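Local coordinates for uncharacterized protein YacP (Bacillus subtilis, PDB 5MQ8) that is an endoribonuclease of the PIN-like NYN family, also called Rae1, that takes part in ribosome-dependent mRNA decay, at residues A[109-113]-A[114-118]; A[146-149]-A[150-153]. All blocks are in the same frame, centred on the assembly; numbering follows the deposited sequence.

Contact 1 (A[109-113]-A[114-118])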
loop_
_atom_site.group_PDB
_atom_site.type_symbol
_atom_site.label_atom_id
_atom_site.label_comp_id
_atom_site.label_asym_id
_atom_site.label_seq_id
_atom_site.Cartn_x
_atom_site.Cartn_y
_atom_site.Cartn_z
ATOM N N TRP A 109 10.245 32.478 20.100
ATOM C CA TRP A 109 10.996 31.905 18.975
ATOM C C TRP A 109 12.421 32.479 18.941
ATOM O O TRP A 109 12.887 32.942 17.902
ATOM C CB TRP A 109 10.237 32.073 17.640
ATOM C CG TRP A 109 8.989 31.242 17.593
ATOM C CD1 TRP A 109 7.712 31.673 17.796
ATOM C CD2 TRP A 109 8.921 29.810 17.483
ATOM N NE1 TRP A 109 6.844 30.608 17.782
ATOM C CE2 TRP A 109 7.561 29.447 17.609
ATOM C CE3 TRP A 109 9.879 28.795 17.270
ATOM C CZ2 TRP A 109 7.135 28.111 17.559
ATOM C CZ3 TRP A 109 9.455 27.472 17.203
ATOM C CH2 TRP A 109 8.099 27.140 17.356
ATOM N N ALA A 110 13.093 32.464 20.110
ATOM C CA ALA A 110 14.459 32.972 20.317
ATOM C C ALA A 110 15.488 32.355 19.365
ATOM O O ALA A 110 16.469 33.016 19.031
ATOM C CB ALA A 110 14.882 32.757 21.761
ATOM N N ILE A 111 15.230 31.116 18.878
ATOM C CA ILE A 111 16.097 30.392 17.948
ATOM C C ILE A 111 16.246 31.108 16.585
ATOM O O ILE A 111 17.247 30.892 15.896
ATOM C CB ILE A 111 15.638 28.912 17.804
ATOM C CG1 ILE A 111 16.782 28.022 17.253
ATOM C CG2 ILE A 111 14.321 28.767 17.003
ATOM C CD1 ILE A 111 16.364 27.011 16.263
ATOM N N PHE A 112 15.278 31.973 16.209
ATOM C CA PHE A 112 15.335 32.684 14.935
ATOM C C PHE A 112 16.372 33.825 14.931
ATOM O O PHE A 112 16.650 34.408 13.876
ATOM C CB PHE A 112 13.939 33.147 14.494
ATOM C CG PHE A 112 13.011 32.007 14.138
ATOM C CD1 PHE A 112 13.465 30.922 13.390
ATOM C CD2 PHE A 112 11.673 32.036 14.512
ATOM C CE1 PHE A 112 12.615 29.864 13.079
ATOM C CE2 PHE A 112 10.815 30.977 14.192
ATOM C CZ PHE A 112 11.291 29.901 13.475
ATOM N N GLY A 113 16.959 34.086 16.103
ATOM C CA GLY A 113 18.048 35.035 16.296
ATOM C C GLY A 113 19.365 34.304 16.496
ATOM O O GLY A 113 20.378 34.928 16.813
ATOM N N GLN A 114 19.358 32.964 16.319
ATOM C CA GLN A 114 20.523 32.088 16.490
ATOM C C GLN A 114 20.883 31.296 15.207
ATOM O O GLN A 114 21.440 30.189 15.292
ATOM C CB GLN A 114 20.307 31.127 17.677
ATOM C CG GLN A 114 20.325 31.795 19.040
ATOM C CD GLN A 114 19.709 30.912 20.090
ATOM O OE1 GLN A 114 20.274 29.894 20.501
ATOM N NE2 GLN A 114 18.536 31.296 20.563
ATOM N N GLY A 115 20.568 31.871 14.046
ATOM C CA GLY A 115 20.889 31.282 12.749
ATOM C C GLY A 115 19.862 30.361 12.107
ATOM O O GLY A 115 20.000 30.032 10.923
ATOM N N ALA A 116 18.830 29.931 12.866
ATOM C CA ALA A 116 17.787 29.050 12.335
ATOM C C ALA A 116 16.883 29.789 11.367
ATOM O O ALA A 116 16.593 30.971 11.569
ATOM C CB ALA A 116 16.970 28.450 13.461
ATOM N N LEU A 117 16.464 29.093 10.300
ATOM C CA LEU A 117 15.586 29.643 9.272
ATOM C C LEU A 117 14.149 29.237 9.527
ATOM O O LEU A 117 13.878 28.117 9.950
ATOM C CB LEU A 117 16.033 29.226 7.855
ATOM C CG LEU A 117 17.373 29.809 7.364
ATOM C CD1 LEU A 117 17.866 29.092 6.120
ATOM C CD2 LEU A 117 17.268 31.315 7.094
ATOM N N ARG A 118 13.234 30.162 9.283
ATOM C CA ARG A 118 11.815 29.955 9.507
ATOM C C ARG A 118 11.129 29.493 8.239
ATOM O O ARG A 118 11.274 30.116 7.185
ATOM C CB ARG A 118 11.179 31.239 10.072
ATOM C CG ARG A 118 9.672 31.291 9.982
ATOM C CD ARG A 118 9.106 32.483 10.701
ATOM N NE ARG A 118 7.855 32.078 11.311
ATOM C CZ ARG A 118 7.528 32.252 12.581
ATOM N NH1 ARG A 118 8.317 32.946 13.389
ATOM N NH2 ARG A 118 6.382 31.788 13.041
#
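Phe112 and Arg118 meet where a short 3-10 turn, residues 110-113, swings round into 117-118, the start of an outermost strand of the parallel sheet of this PIN-clan NYN domain. Arg118 runs across the Phe112 ring at about a right angle. Its CB sits over one face, 3.9 Å from the ring centroid, in a CH-pi contact, and CG leaves anti to the backbone N (chi1 163°), carrying the chain past Phe112 CZ. The guanidinium then comes back to the ring, with NH1 3.3 Å from Phe112 CE2 and the two planes tilted 44° apart. On the opposite face of the ring, near its rim, lies CG2 of Ile111. Ala116 O approaches the ring edge at CD1, while the Ala116 methyl packs against the Ile111 side chain, CB to CG1 3.8 Å. Two bonds, one of them weak, join the turn to what follows. Gln114 N reaches Ile111 O at 3.0 Å, and the extended Gln114 side chain runs back alongside the turn, where NE2 makes a weak bond to Ala110 O at 3.1 Å. The same NE2 also bonds Glu85, and OE1 takes Gln89, which ties the turn to helix 80-90. Arg118 NH2 is held by the carbonyl of Asp104. Trp109, Ile111 and Phe112 lean on Val100 of the neighbouring strand 98-101, and Ile111 also touches Ala88 of helix 80-90.

Contact 2 (A[146-149]-A[150-153])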
loop_
_atom_site.group_PDB
_atom_site.type_symbol
_atom_site.label_atom_id
_atom_site.label_comp_id
_atom_site.label_asym_id
_atom_site.label_seq_id
_atom_site.Cartn_x
_atom_site.Cartn_y
_atom_site.Cartn_z
ATOM N N LYS A 146 7.810 -3.514 -13.012
ATOM C CA LYS A 146 8.057 -4.764 -12.295
ATOM C C LYS A 146 6.766 -5.189 -11.540
ATOM O O LYS A 146 6.572 -4.797 -10.379
ATOM C CB LYS A 146 9.271 -4.636 -11.341
ATOM C CG LYS A 146 10.494 -3.905 -11.920
ATOM C CD LYS A 146 11.165 -4.633 -13.096
ATOM C CE LYS A 146 12.533 -4.079 -13.414
ATOM N NZ LYS A 146 13.557 -4.537 -12.440
ATOM N N PRO A 147 5.858 -5.964 -12.198
ATOM C CA PRO A 147 4.589 -6.336 -11.550
ATOM C C PRO A 147 4.730 -7.088 -10.225
ATOM O O PRO A 147 3.919 -6.840 -9.334
ATOM C CB PRO A 147 3.863 -7.147 -12.625
ATOM C CG PRO A 147 4.447 -6.669 -13.918
ATOM C CD PRO A 147 5.904 -6.478 -13.581
ATOM N N ALA A 148 5.779 -7.931 -10.055
ATOM C CA ALA A 148 6.009 -8.654 -8.793
ATOM C C ALA A 148 6.347 -7.732 -7.597
ATOM O O ALA A 148 6.162 -8.126 -6.438
ATOM C CB ALA A 148 7.077 -9.718 -8.973
ATOM N N GLY A 149 6.802 -6.512 -7.894
ATOM C CA GLY A 149 7.123 -5.515 -6.875
ATOM C C GLY A 149 5.905 -4.784 -6.328
ATOM O O GLY A 149 6.029 -4.024 -5.365
ATOM N N LYS A 150 4.719 -5.006 -6.943
ATOM C CA LYS A 150 3.434 -4.391 -6.582
ATOM C C LYS A 150 2.588 -5.229 -5.608
ATOM O O LYS A 150 1.636 -4.697 -5.041
ATOM C CB LYS A 150 2.617 -4.122 -7.860
ATOM C CG LYS A 150 1.519 -3.062 -7.708
ATOM C CD LYS A 150 0.730 -2.933 -8.984
ATOM C CE LYS A 150 -0.479 -2.053 -8.826
ATOM N NZ LYS A 150 -1.375 -2.152 -10.011
ATOM N N ILE A 151 2.924 -6.525 -5.425
ATOM C CA ILE A 151 2.150 -7.493 -4.631
ATOM C C ILE A 151 1.883 -7.035 -3.168
ATOM O O ILE A 151 0.712 -7.035 -2.757
ATOM C CB ILE A 151 2.765 -8.917 -4.717
ATOM C CG1 ILE A 151 2.639 -9.463 -6.164
ATOM C CG2 ILE A 151 2.105 -9.888 -3.706
ATOM C CD1 ILE A 151 3.549 -10.649 -6.476
ATOM N N ALA A 152 2.932 -6.648 -2.402
ATOM C CA ALA A 152 2.765 -6.187 -1.012
ATOM C C ALA A 152 1.862 -4.940 -0.945
ATOM O O ALA A 152 1.001 -4.844 -0.073
ATOM C CB ALA A 152 4.120 -5.881 -0.394
ATOM N N LEU A 153 2.026 -4.030 -1.900
ATOM C CA LEU A 153 1.245 -2.811 -2.012
ATOM C C LEU A 153 -0.221 -3.099 -2.358
ATOM O O LEU A 153 -1.108 -2.560 -1.691
ATOM C CB LEU A 153 1.888 -1.848 -3.018
ATOM C CG LEU A 153 1.196 -0.506 -3.239
ATOM C CD1 LEU A 153 1.079 0.288 -1.936
ATOM C CD2 LEU A 153 1.943 0.304 -4.256
HETATM O O HOH W 1 5.836 -7.014 -3.465
HETATM O O HOH W 2 4.639 -3.881 -3.093
#
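Ile151 and Ala148 touch in the turn that leads from helix 121-145 into helix 151-165, a helix-to-helix connection that contains the 3-10 segment 147-149. Ile151 places CG1 beside its own backbone N and anti to the carbonyl carbon (chi1 -66°), which turns the CD1 end back along the chain. CD1 therefore lies against the backbone of Ala148, 3.6 Å from its O, and meets the Ala148 methyl more loosely, CD1 to CB 4.4 Å. Lys150 takes another course: CB rests 3.4 Å from Pro147 O, while the extended chain beyond it leads off toward the second subunit, where Glu132 and Glu136 form long, weak ion pairs with NZ. Lys146 also looks to that subunit, its NZ bonded to the carbonyls of Ala172 and Leu169 there. Between the two segments the direct polar link is Lys150 N to Pro147 O at 3.1 Å. Farther along, water fills in for direct backbone bonds. One molecule joins Ala148 O to Ala152 N; the other accepts from Leu153 N at 2.9 Å and donates to Gly149 O at 2.7 Å.

In the fold
Contacts 1 and 2 lie on opposite sides of the chain's centre, with their centres 45 Å apart and their nearest atoms about 33 Å apart, so neither touches the other. Along the chain they come in series: strand 117-119, which 114-118 enters, is followed directly by the long helix 121-145, and that helix carries the chain from the sheet edge out to 146-153. Contact 1 packs on strand 98-101 and helix 80-90, within the sheet-and-helix body of the NYN domain, and has no neighbour from the other chain. Contact 2 leads into the next helix, 151-165, and faces the second subunit. Neither is identified with the endonuclease active site.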